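Local coordinates for protein Ral guanine nucleotide dissociation stimulator-like 2 (Mus musculus, PDB 4JGW) that probably acts as a guanine nucleotide exchange factor for small G proteins and associates in vitro with the GTP-bound forms of Rap1A and H-Ras, at residues L80-T89 / V121-D132; L111-I119 / E145-Y153. All blocks are in the same frame, centred on the assembly; numbering follows the deposited sequence.

Contact 1: residues L80-T89 / V121-D132; sequences LATHRAFTST and VLSTWLASHPED
Leu-80 and Trp-125 make the apolar part of this contact. The leucine lays CD2 over one face of the indole, 3.9 Å from the centroid of the five-membered ring, which meets the geometry of a CH-pi interaction, while CD1 rests on CB and CA of the same tryptophan. Aromatic packing continues at His-83: the six-membered ring of Trp-125 turns its edge toward the imidazole face in an offset edge-to-face pair, planes at 85°. Thr-89 CG2 adds a methyl 3.6 Å from Trp-125 CZ2.

Both segments belong to the helical N-terminal Ras-GEF (REM) domain. Here the C-terminal part of helix 75-82, the turn that follows and the start of helix 89-101 meet the last turns of helix 108-128, whose exit folds back as a 3-10 segment carrying Asp-132.

The polar part centres on that carboxylate. Within segment 121-132, Trp-125 NE1 donates to Asp-132 OD2 at 3.0 Å, nearly straight at 170° and in the indole plane; OD2 receives it on its anti lone pair, the one away from OD1. A water also donates to OD2, and its second bond, to Leu-80 O at 2.7 Å, bridges the segments. The same carbonyl accepts from His-83 ND1, which approaches from above the carbonyl plane; at the other end of the imidazole, NE2 is hydrogen-bonded to Thr-89 OG1, so both ring nitrogens are engaged and the ring's rotation is fixed.

Arg-84 and Asp-132 form a salt bridge, NE to OD1 at 3.5 Å. Asp-132 OD1 sits over a face of the guanidinium, well out of its plane, so no N-H points at it and the attraction is one of charges alone. The N-H of NE is spent instead on Thr-89 OG1, at 3.0 Å within the guanidinium plane.

Contact 2: residues L111-I119 / E145-Y153; sequences LERTTGVAI and ESFLLRTGY
Helices 111-119 and 145-151 run nearly antiparallel, their N-to-C directions 150° apart, and their axes come no closer than 12.4 Å, too wide for backbones to meet, so side chains span the gap. Both are parts of the helical N-terminal Ras-GEF (REM) domain, in which helix 138-151 packs back along the earlier half of helix 108-128.

Thr-115 is the central residue, touching three side chains of the other segment. Its CG2 methyl lies over one face of the Tyr-153 ring, 3.8 Å from the centroid and 18° off the normal, evidence for a CH-pi interaction; the same methyl also meets Leu-148 CD2. A chi1 of -53° sets OG1 anti to the carbonyl carbon and leaves CG2 anti to the backbone N, so the methyl projects across the gap while the hydroxyl turns back along its own helix. Gly-152, with positive phi, is the first residue to leave the helix, in a Schellman motif whose Tyr-153 N to Leu-148 O bond turns the chain. The Tyr-153 ring then reaches over helix 111-119 until OH stands 3.4 Å from Gly-116 CA. Glu-112 contributes its aliphatic part, CG packing 3.7 Å from Tyr-153 CE1.

Leu-111, Ile-119, Phe-147, Leu-148 and the methyl of Thr-151 complete the apolar layer. Leu-111 and Phe-147 lie alongside one another, pointing opposite ways, with Leu-111 CD2 3.7 Å from Phe-147 CZ, and Leu-111 CD1 meets Thr-151 CG2. One turn beyond Thr-115, Ile-119 CD1 and Leu-148 CD2 touch tip to tip at 4.0 Å. Leu-100 of helix 89-101 packs on both Thr-115 and Phe-147, and Leu-166 of helix 164-172 on Ile-119.

The Thr-115 hydroxyl is buried at the Phe-147 ring edge yet has a partner: OG1 donates to Leu-111 O at 2.6 Å, from the face of that carbonyl plane opposite to Thr-115 N.

Contacts 1 and 2 have centres about 20 Å apart and lie on the same side of the chain's centre within the N-terminal Ras-GEF region. Helix 108-128 serves both: residues 111-119 enter contact 2, while residues 121-128 and the turn after them enter contact 1. Along the chain the order is 80-89, 111-119, 121-132, 145-153, so the two pairings interleave. Apart from that adjoining sequence the two contacts do not touch. The C-terminal part of helix 108-128 thus meets helix 75-82 and its earlier half meets helix 138-151, linking preceding and following helices of one bundle. Helix 164-172 touches a segment of each contact.

Contact 1: residues L80-T89 / V121-D132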
loop_
_atom_site.group_PDB
_atom_site.type_symbol
_atom_site.label_atom_id
_atom_site.label_comp_id
_atom_site.label_asym_id
_atom_site.label_seq_id
_atom_site.Cartn_x
_atom_site.Cartn_y
_atom_site.Cartn_z
ATOM N N LEU A 80 7.693 -13.095 3.591
ATOM C CA LEU A 80 6.474 -13.449 2.864
ATOM C C LEU A 80 5.867 -12.260 2.124
ATOM O O LEU A 80 5.303 -12.428 1.046
ATOM C CB LEU A 80 5.434 -14.082 3.799
ATOM C CG LEU A 80 5.736 -15.464 4.398
ATOM C CD1 LEU A 80 4.610 -15.903 5.326
ATOM C CD2 LEU A 80 5.993 -16.525 3.323
ATOM N N ALA A 81 5.994 -11.069 2.703
ATOM C CA ALA A 81 5.430 -9.856 2.114
ATOM C C ALA A 81 6.294 -9.255 1.001
ATOM O O ALA A 81 5.764 -8.685 0.049
ATOM C CB ALA A 81 5.158 -8.815 3.191
ATOM N N THR A 82 7.614 -9.388 1.124
ATOM C CA THR A 82 8.548 -8.730 0.204
ATOM C C THR A 82 9.204 -9.652 -0.835
ATOM O O THR A 82 9.931 -9.173 -1.704
ATOM C CB THR A 82 9.672 -7.977 0.964
ATOM O OG1 THR A 82 10.468 -8.911 1.705
ATOM C CG2 THR A 82 9.095 -6.927 1.911
ATOM N N HIS A 83 8.946 -10.958 -0.755
ATOM C CA HIS A 83 9.686 -11.943 -1.561
ATOM C C HIS A 83 9.636 -11.724 -3.078
ATOM O O HIS A 83 10.601 -12.027 -3.780
ATOM C CB HIS A 83 9.295 -13.383 -1.199
ATOM C CG HIS A 83 7.988 -13.828 -1.777
ATOM N ND1 HIS A 83 6.773 -13.511 -1.207
ATOM C CD2 HIS A 83 7.707 -14.586 -2.864
ATOM C CE1 HIS A 83 5.801 -14.045 -1.924
ATOM N NE2 HIS A 83 6.340 -14.703 -2.934
ATOM N N ARG A 84 8.524 -11.184 -3.570
ATOM C CA ARG A 84 8.345 -10.964 -5.006
ATOM C C ARG A 84 9.248 -9.863 -5.560
ATOM O O ARG A 84 9.332 -9.682 -6.774
ATOM C CB ARG A 84 6.878 -10.674 -5.333
ATOM C CG ARG A 84 5.974 -11.876 -5.175
ATOM C CD ARG A 84 4.648 -11.667 -5.875
ATOM N NE ARG A 84 3.992 -12.946 -6.136
ATOM C CZ ARG A 84 3.042 -13.138 -7.043
ATOM N NH1 ARG A 84 2.618 -12.132 -7.800
ATOM N NH2 ARG A 84 2.519 -14.348 -7.199
ATOM N N ALA A 85 9.922 -9.139 -4.668
ATOM C CA ALA A 85 10.863 -8.096 -5.070
ATOM C C ALA A 85 12.226 -8.658 -5.480
ATOM O O ALA A 85 12.942 -8.032 -6.266
ATOM C CB ALA A 85 11.021 -7.063 -3.961
ATOM N N PHE A 86 12.580 -9.830 -4.951
ATOM C CA PHE A 86 13.899 -10.433 -5.210
ATOM C C PHE A 86 13.855 -11.889 -5.688
ATOM O O PHE A 86 14.833 -12.393 -6.243
ATOM C CB PHE A 86 14.829 -10.286 -3.992
ATOM C CG PHE A 86 14.269 -10.851 -2.709
ATOM C CD1 PHE A 86 14.519 -12.169 -2.345
ATOM C CD2 PHE A 86 13.506 -10.055 -1.856
ATOM C CE1 PHE A 86 14.007 -12.692 -1.157
ATOM C CE2 PHE A 86 12.993 -10.569 -0.666
ATOM C CZ PHE A 86 13.245 -11.887 -0.317
ATOM N N THR A 87 12.731 -12.564 -5.455
ATOM C CA THR A 87 12.515 -13.923 -5.959
ATOM C C THR A 87 11.096 -14.033 -6.531
ATOM O O THR A 87 10.501 -13.018 -6.894
ATOM C CB THR A 87 12.832 -15.016 -4.877
ATOM O OG1 THR A 87 12.709 -16.322 -5.452
ATOM C CG2 THR A 87 11.912 -14.910 -3.654
ATOM N N SER A 88 10.563 -15.247 -6.637
ATOM C CA SER A 88 9.172 -15.426 -7.047
ATOM C C SER A 88 8.457 -16.425 -6.145
ATOM O O SER A 88 9.098 -17.212 -5.443
ATOM C CB SER A 88 9.079 -15.848 -8.517
ATOM O OG SER A 88 9.460 -17.198 -8.696
ATOM N N THR A 89 7.126 -16.373 -6.167
ATOM C CA THR A 89 6.278 -17.266 -5.376
ATOM C C THR A 89 6.514 -18.756 -5.672
ATOM O O THR A 89 6.656 -19.541 -4.733
ATOM C CB THR A 89 4.778 -16.883 -5.508
ATOM O OG1 THR A 89 4.570 -15.593 -4.925
ATOM C CG2 THR A 89 3.878 -17.893 -4.811
ATOM N N VAL A 121 3.800 -21.704 8.329
ATOM C CA VAL A 121 4.277 -20.640 7.444
ATOM C C VAL A 121 3.422 -20.530 6.175
ATOM O O VAL A 121 3.047 -19.428 5.768
ATOM C CB VAL A 121 5.781 -20.822 7.089
ATOM C CG1 VAL A 121 6.165 -20.027 5.843
ATOM C CG2 VAL A 121 6.658 -20.419 8.269
ATOM N N LEU A 122 3.110 -21.675 5.568
ATOM C CA LEU A 122 2.306 -21.711 4.345
ATOM C C LEU A 122 0.864 -21.270 4.587
ATOM O O LEU A 122 0.258 -20.640 3.718
ATOM C CB LEU A 122 2.351 -23.095 3.688
ATOM C CG LEU A 122 3.678 -23.514 3.038
ATOM C CD1 LEU A 122 3.747 -25.027 2.866
ATOM C CD2 LEU A 122 3.922 -22.801 1.707
ATOM N N SER A 123 0.324 -21.589 5.762
ATOM C CA SER A 123 -1.014 -21.131 6.140
ATOM C C SER A 123 -1.047 -19.615 6.329
ATOM O O SER A 123 -1.957 -18.946 5.834
ATOM C CB SER A 123 -1.531 -21.858 7.390
ATOM O OG SER A 123 -0.664 -21.671 8.497
ATOM N N THR A 124 -0.047 -19.082 7.030
ATOM C CA THR A 124 0.096 -17.632 7.201
ATOM C C THR A 124 0.259 -16.930 5.846
ATOM O O THR A 124 -0.401 -15.926 5.586
ATOM C CB THR A 124 1.272 -17.280 8.149
ATOM O OG1 THR A 124 1.036 -17.863 9.436
ATOM C CG2 THR A 124 1.417 -15.771 8.312
ATOM N N TRP A 125 1.122 -17.482 4.993
ATOM C CA TRP A 125 1.357 -16.972 3.636
ATOM C C TRP A 125 0.068 -16.915 2.816
ATOM O O TRP A 125 -0.234 -15.893 2.194
ATOM C CB TRP A 125 2.413 -17.836 2.930
ATOM C CG TRP A 125 2.914 -17.329 1.593
ATOM C CD1 TRP A 125 2.599 -16.150 0.978
ATOM C CD2 TRP A 125 3.863 -17.982 0.736
ATOM N NE1 TRP A 125 3.266 -16.042 -0.219
ATOM C CE2 TRP A 125 4.052 -17.152 -0.391
ATOM C CE3 TRP A 125 4.560 -19.196 0.805
ATOM C CZ2 TRP A 125 4.913 -17.494 -1.438
ATOM C CZ3 TRP A 125 5.415 -19.538 -0.240
ATOM C CH2 TRP A 125 5.582 -18.687 -1.347
ATOM N N LEU A 126 -0.686 -18.011 2.832
ATOM C CA LEU A 126 -1.937 -18.111 2.087
ATOM C C LEU A 126 -3.005 -17.166 2.635
ATOM O O LEU A 126 -3.727 -16.525 1.866
ATOM C CB LEU A 126 -2.439 -19.559 2.083
ATOM C CG LEU A 126 -3.751 -19.903 1.370
ATOM C CD1 LEU A 126 -3.700 -19.561 -0.118
ATOM C CD2 LEU A 126 -4.064 -21.373 1.572
ATOM N N ALA A 127 -3.090 -17.078 3.962
ATOM C CA ALA A 127 -4.042 -16.189 4.622
ATOM C C ALA A 127 -3.704 -14.716 4.381
ATOM O O ALA A 127 -4.596 -13.911 4.098
ATOM C CB ALA A 127 -4.116 -16.493 6.113
ATOM N N SER A 128 -2.420 -14.377 4.480
ATOM C CA SER A 128 -1.957 -13.004 4.274
ATOM C C SER A 128 -1.986 -12.580 2.808
ATOM O O SER A 128 -2.435 -11.480 2.486
ATOM C CB SER A 128 -0.544 -12.814 4.837
ATOM O OG SER A 128 -0.519 -13.003 6.240
ATOM N N HIS A 129 -1.494 -13.449 1.926
ATOM C CA HIS A 129 -1.368 -13.117 0.506
ATOM C C HIS A 129 -1.942 -14.213 -0.401
ATOM O O HIS A 129 -1.186 -14.927 -1.062
ATOM C CB HIS A 129 0.101 -12.848 0.146
ATOM C CG HIS A 129 0.857 -12.099 1.199
ATOM N ND1 HIS A 129 0.676 -10.753 1.433
ATOM C CD2 HIS A 129 1.798 -12.510 2.082
ATOM C CE1 HIS A 129 1.472 -10.368 2.414
ATOM N NE2 HIS A 129 2.163 -11.415 2.825
ATOM N N PRO A 130 -3.284 -14.344 -0.443
ATOM C CA PRO A 130 -3.901 -15.395 -1.263
ATOM C C PRO A 130 -3.648 -15.228 -2.765
ATOM O O PRO A 130 -3.602 -16.224 -3.490
ATOM C CB PRO A 130 -5.398 -15.260 -0.948
ATOM C CG PRO A 130 -5.566 -13.871 -0.443
ATOM C CD PRO A 130 -4.294 -13.537 0.268
ATOM N N GLU A 131 -3.465 -13.985 -3.208
ATOM C CA GLU A 131 -3.255 -13.662 -4.623
ATOM C C GLU A 131 -1.920 -14.174 -5.172
ATOM O O GLU A 131 -1.734 -14.253 -6.392
ATOM C CB GLU A 131 -3.379 -12.150 -4.861
ATOM C CG GLU A 131 -4.766 -11.558 -4.574
ATOM C CD GLU A 131 -4.970 -11.156 -3.114
ATOM O OE1 GLU A 131 -4.023 -11.283 -2.301
ATOM O OE2 GLU A 131 -6.088 -10.705 -2.779
ATOM N N ASP A 132 -0.997 -14.520 -4.273
ATOM C CA ASP A 132 0.301 -15.083 -4.654
ATOM C C ASP A 132 0.167 -16.463 -5.294
ATOM O O ASP A 132 0.965 -16.833 -6.153
ATOM C CB ASP A 132 1.233 -15.175 -3.438
ATOM C CG ASP A 132 1.848 -13.837 -3.053
ATOM O OD1 ASP A 132 1.487 -12.798 -3.643
ATOM O OD2 ASP A 132 2.704 -13.828 -2.144
HETATM O O HOH W 1 3.737 -11.687 -1.016
#

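Contact 2: residues L111-I119 / E145-Y153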
loop_
_atom_site.group_PDB
_atom_site.type_symbol
_atom_site.label_atom_id
_atom_site.label_comp_id
_atom_site.label_asym_id
_atom_site.label_seq_id
_atom_site.Cartn_x
_atom_site.Cartn_y
_atom_site.Cartn_z
ATOM N N LEU A 111 11.570 -34.134 11.898
ATOM C CA LEU A 111 10.772 -34.083 10.672
ATOM C C LEU A 111 9.408 -33.451 10.940
ATOM O O LEU A 111 8.991 -32.546 10.218
ATOM C CB LEU A 111 10.590 -35.490 10.087
ATOM C CG LEU A 111 10.594 -35.728 8.568
ATOM C CD1 LEU A 111 10.251 -37.184 8.275
ATOM C CD2 LEU A 111 9.666 -34.800 7.790
ATOM N N GLU A 112 8.734 -33.929 11.985
ATOM C CA GLU A 112 7.395 -33.465 12.356
ATOM C C GLU A 112 7.389 -31.996 12.785
ATOM O O GLU A 112 6.443 -31.261 12.492
ATOM C CB GLU A 112 6.823 -34.346 13.473
ATOM C CG GLU A 112 5.314 -34.225 13.671
ATOM C CD GLU A 112 4.811 -34.950 14.913
ATOM O OE1 GLU A 112 5.597 -35.687 15.549
ATOM O OE2 GLU A 112 3.619 -34.779 15.251
ATOM N N ARG A 113 8.449 -31.588 13.481
ATOM C CA ARG A 113 8.621 -30.216 13.954
ATOM C C ARG A 113 8.706 -29.227 12.788
ATOM O O ARG A 113 7.925 -28.278 12.718
ATOM C CB ARG A 113 9.876 -30.120 14.828
ATOM C CG ARG A 113 10.110 -28.765 15.489
ATOM C CD ARG A 113 11.597 -28.528 15.755
ATOM N NE ARG A 113 12.179 -29.525 16.654
ATOM C CZ ARG A 113 13.473 -29.844 16.695
ATOM N NH1 ARG A 113 14.342 -29.255 15.882
ATOM N NH2 ARG A 113 13.898 -30.764 17.550
ATOM N N THR A 114 9.649 -29.470 11.878
ATOM C CA THR A 114 9.883 -28.598 10.725
ATOM C C THR A 114 8.695 -28.599 9.759
ATOM O O THR A 114 8.335 -27.552 9.213
ATOM C CB THR A 114 11.178 -28.986 9.981
ATOM O OG1 THR A 114 12.271 -28.985 10.905
ATOM C CG2 THR A 114 11.484 -28.005 8.846
ATOM N N THR A 115 8.095 -29.771 9.559
ATOM C CA THR A 115 6.881 -29.888 8.752
ATOM C C THR A 115 5.763 -29.041 9.366
ATOM O O THR A 115 5.012 -28.384 8.645
ATOM C CB THR A 115 6.432 -31.358 8.592
ATOM O OG1 THR A 115 7.528 -32.136 8.096
ATOM C CG2 THR A 115 5.270 -31.473 7.614
ATOM N N GLY A 116 5.684 -29.045 10.697
ATOM C CA GLY A 116 4.739 -28.207 11.434
ATOM C C GLY A 116 4.980 -26.722 11.224
ATOM O O GLY A 116 4.032 -25.948 11.076
ATOM N N VAL A 117 6.251 -26.324 11.209
ATOM C CA VAL A 117 6.621 -24.937 10.933
ATOM C C VAL A 117 6.257 -24.575 9.489
ATOM O O VAL A 117 5.730 -23.492 9.235
ATOM C CB VAL A 117 8.123 -24.661 11.211
ATOM C CG1 VAL A 117 8.456 -23.189 10.998
ATOM C CG2 VAL A 117 8.487 -25.068 12.631
ATOM N N ALA A 118 6.520 -25.494 8.562
ATOM C CA ALA A 118 6.202 -25.292 7.148
ATOM C C ALA A 118 4.699 -25.123 6.916
ATOM O O ALA A 118 4.282 -24.213 6.198
ATOM C CB ALA A 118 6.763 -26.431 6.299
ATOM N N ILE A 119 3.898 -25.995 7.531
ATOM C CA ILE A 119 2.436 -25.893 7.490
ATOM C C ILE A 119 1.972 -24.543 8.041
ATOM O O ILE A 119 1.116 -23.883 7.446
ATOM C CB ILE A 119 1.748 -27.059 8.274
ATOM C CG1 ILE A 119 2.109 -28.434 7.681
ATOM C CG2 ILE A 119 0.228 -26.862 8.357
ATOM C CD1 ILE A 119 1.833 -28.610 6.187
ATOM N N GLU A 145 2.217 -32.017 -1.236
ATOM C CA GLU A 145 1.238 -32.990 -0.742
ATOM C C GLU A 145 1.678 -34.448 -0.917
ATOM O O GLU A 145 1.213 -35.327 -0.191
ATOM C CB GLU A 145 -0.167 -32.732 -1.316
ATOM C CG GLU A 145 -0.479 -33.364 -2.667
ATOM C CD GLU A 145 -1.957 -33.263 -3.023
ATOM O OE1 GLU A 145 -2.433 -32.140 -3.303
ATOM O OE2 GLU A 145 -2.643 -34.308 -3.025
ATOM N N SER A 146 2.583 -34.691 -1.866
ATOM C CA SER A 146 3.200 -36.008 -2.019
ATOM C C SER A 146 4.202 -36.259 -0.895
ATOM O O SER A 146 4.397 -37.399 -0.480
ATOM C CB SER A 146 3.881 -36.151 -3.383
ATOM O OG SER A 146 5.010 -35.300 -3.489
ATOM N N PHE A 147 4.831 -35.187 -0.414
ATOM C CA PHE A 147 5.758 -35.255 0.717
ATOM C C PHE A 147 5.034 -35.598 2.017
ATOM O O PHE A 147 5.549 -36.362 2.839
ATOM C CB PHE A 147 6.533 -33.935 0.857
ATOM C CG PHE A 147 7.062 -33.678 2.244
ATOM C CD1 PHE A 147 8.268 -34.235 2.660
ATOM C CD2 PHE A 147 6.352 -32.880 3.138
ATOM C CE1 PHE A 147 8.756 -34.002 3.944
ATOM C CE2 PHE A 147 6.831 -32.644 4.423
ATOM C CZ PHE A 147 8.035 -33.205 4.826
ATOM N N LEU A 148 3.844 -35.027 2.192
ATOM C CA LEU A 148 3.045 -35.206 3.407
ATOM C C LEU A 148 2.482 -36.621 3.540
ATOM O O LEU A 148 2.489 -37.196 4.630
ATOM C CB LEU A 148 1.912 -34.172 3.463
ATOM C CG LEU A 148 2.307 -32.705 3.675
ATOM C CD1 LEU A 148 1.234 -31.773 3.144
ATOM C CD2 LEU A 148 2.596 -32.413 5.144
ATOM N N LEU A 149 1.997 -37.169 2.426
ATOM C CA LEU A 149 1.459 -38.531 2.387
ATOM C C LEU A 149 2.564 -39.578 2.494
ATOM O O LEU A 149 2.354 -40.655 3.052
ATOM C CB LEU A 149 0.642 -38.752 1.107
ATOM C CG LEU A 149 -0.865 -38.455 1.102
ATOM C CD1 LEU A 149 -1.183 -36.974 1.311
ATOM C CD2 LEU A 149 -1.485 -38.946 -0.198
ATOM N N ARG A 150 3.736 -39.244 1.958
ATOM C CA ARG A 150 4.911 -40.114 1.983
ATOM C C ARG A 150 5.482 -40.250 3.395
ATOM O O ARG A 150 5.983 -41.313 3.767
ATOM C CB ARG A 150 5.976 -39.549 1.046
ATOM C CG ARG A 150 6.920 -40.563 0.429
ATOM C CD ARG A 150 7.492 -40.015 -0.875
ATOM N NE ARG A 150 8.129 -38.709 -0.694
ATOM C CZ ARG A 150 8.097 -37.720 -1.586
ATOM N NH1 ARG A 150 7.449 -37.864 -2.736
ATOM N NH2 ARG A 150 8.709 -36.573 -1.321
ATOM N N THR A 151 5.403 -39.170 4.170
ATOM C CA THR A 151 5.890 -39.158 5.551
ATOM C C THR A 151 4.804 -39.555 6.554
ATOM O O THR A 151 5.100 -39.849 7.715
ATOM C CB THR A 151 6.481 -37.779 5.945
ATOM O OG1 THR A 151 5.543 -36.741 5.634
ATOM C CG2 THR A 151 7.787 -37.518 5.204
ATOM N N GLY A 152 3.553 -39.562 6.097
ATOM C CA GLY A 152 2.411 -39.922 6.937
ATOM C C GLY A 152 2.101 -38.881 7.997
ATOM O O GLY A 152 1.849 -39.219 9.156
ATOM N N TYR A 153 2.119 -37.613 7.594
ATOM C CA TYR A 153 1.861 -36.499 8.503
ATOM C C TYR A 153 0.365 -36.342 8.767
ATOM O O TYR A 153 -0.456 -36.500 7.861
ATOM C CB TYR A 153 2.444 -35.201 7.931
ATOM C CG TYR A 153 2.485 -34.048 8.913
ATOM C CD1 TYR A 153 3.557 -33.892 9.792
ATOM C CD2 TYR A 153 1.453 -33.108 8.959
ATOM C CE1 TYR A 153 3.601 -32.835 10.693
ATOM C CE2 TYR A 153 1.486 -32.047 9.859
ATOM C CZ TYR A 153 2.562 -31.917 10.721
ATOM O OH TYR A 153 2.599 -30.871 11.613
#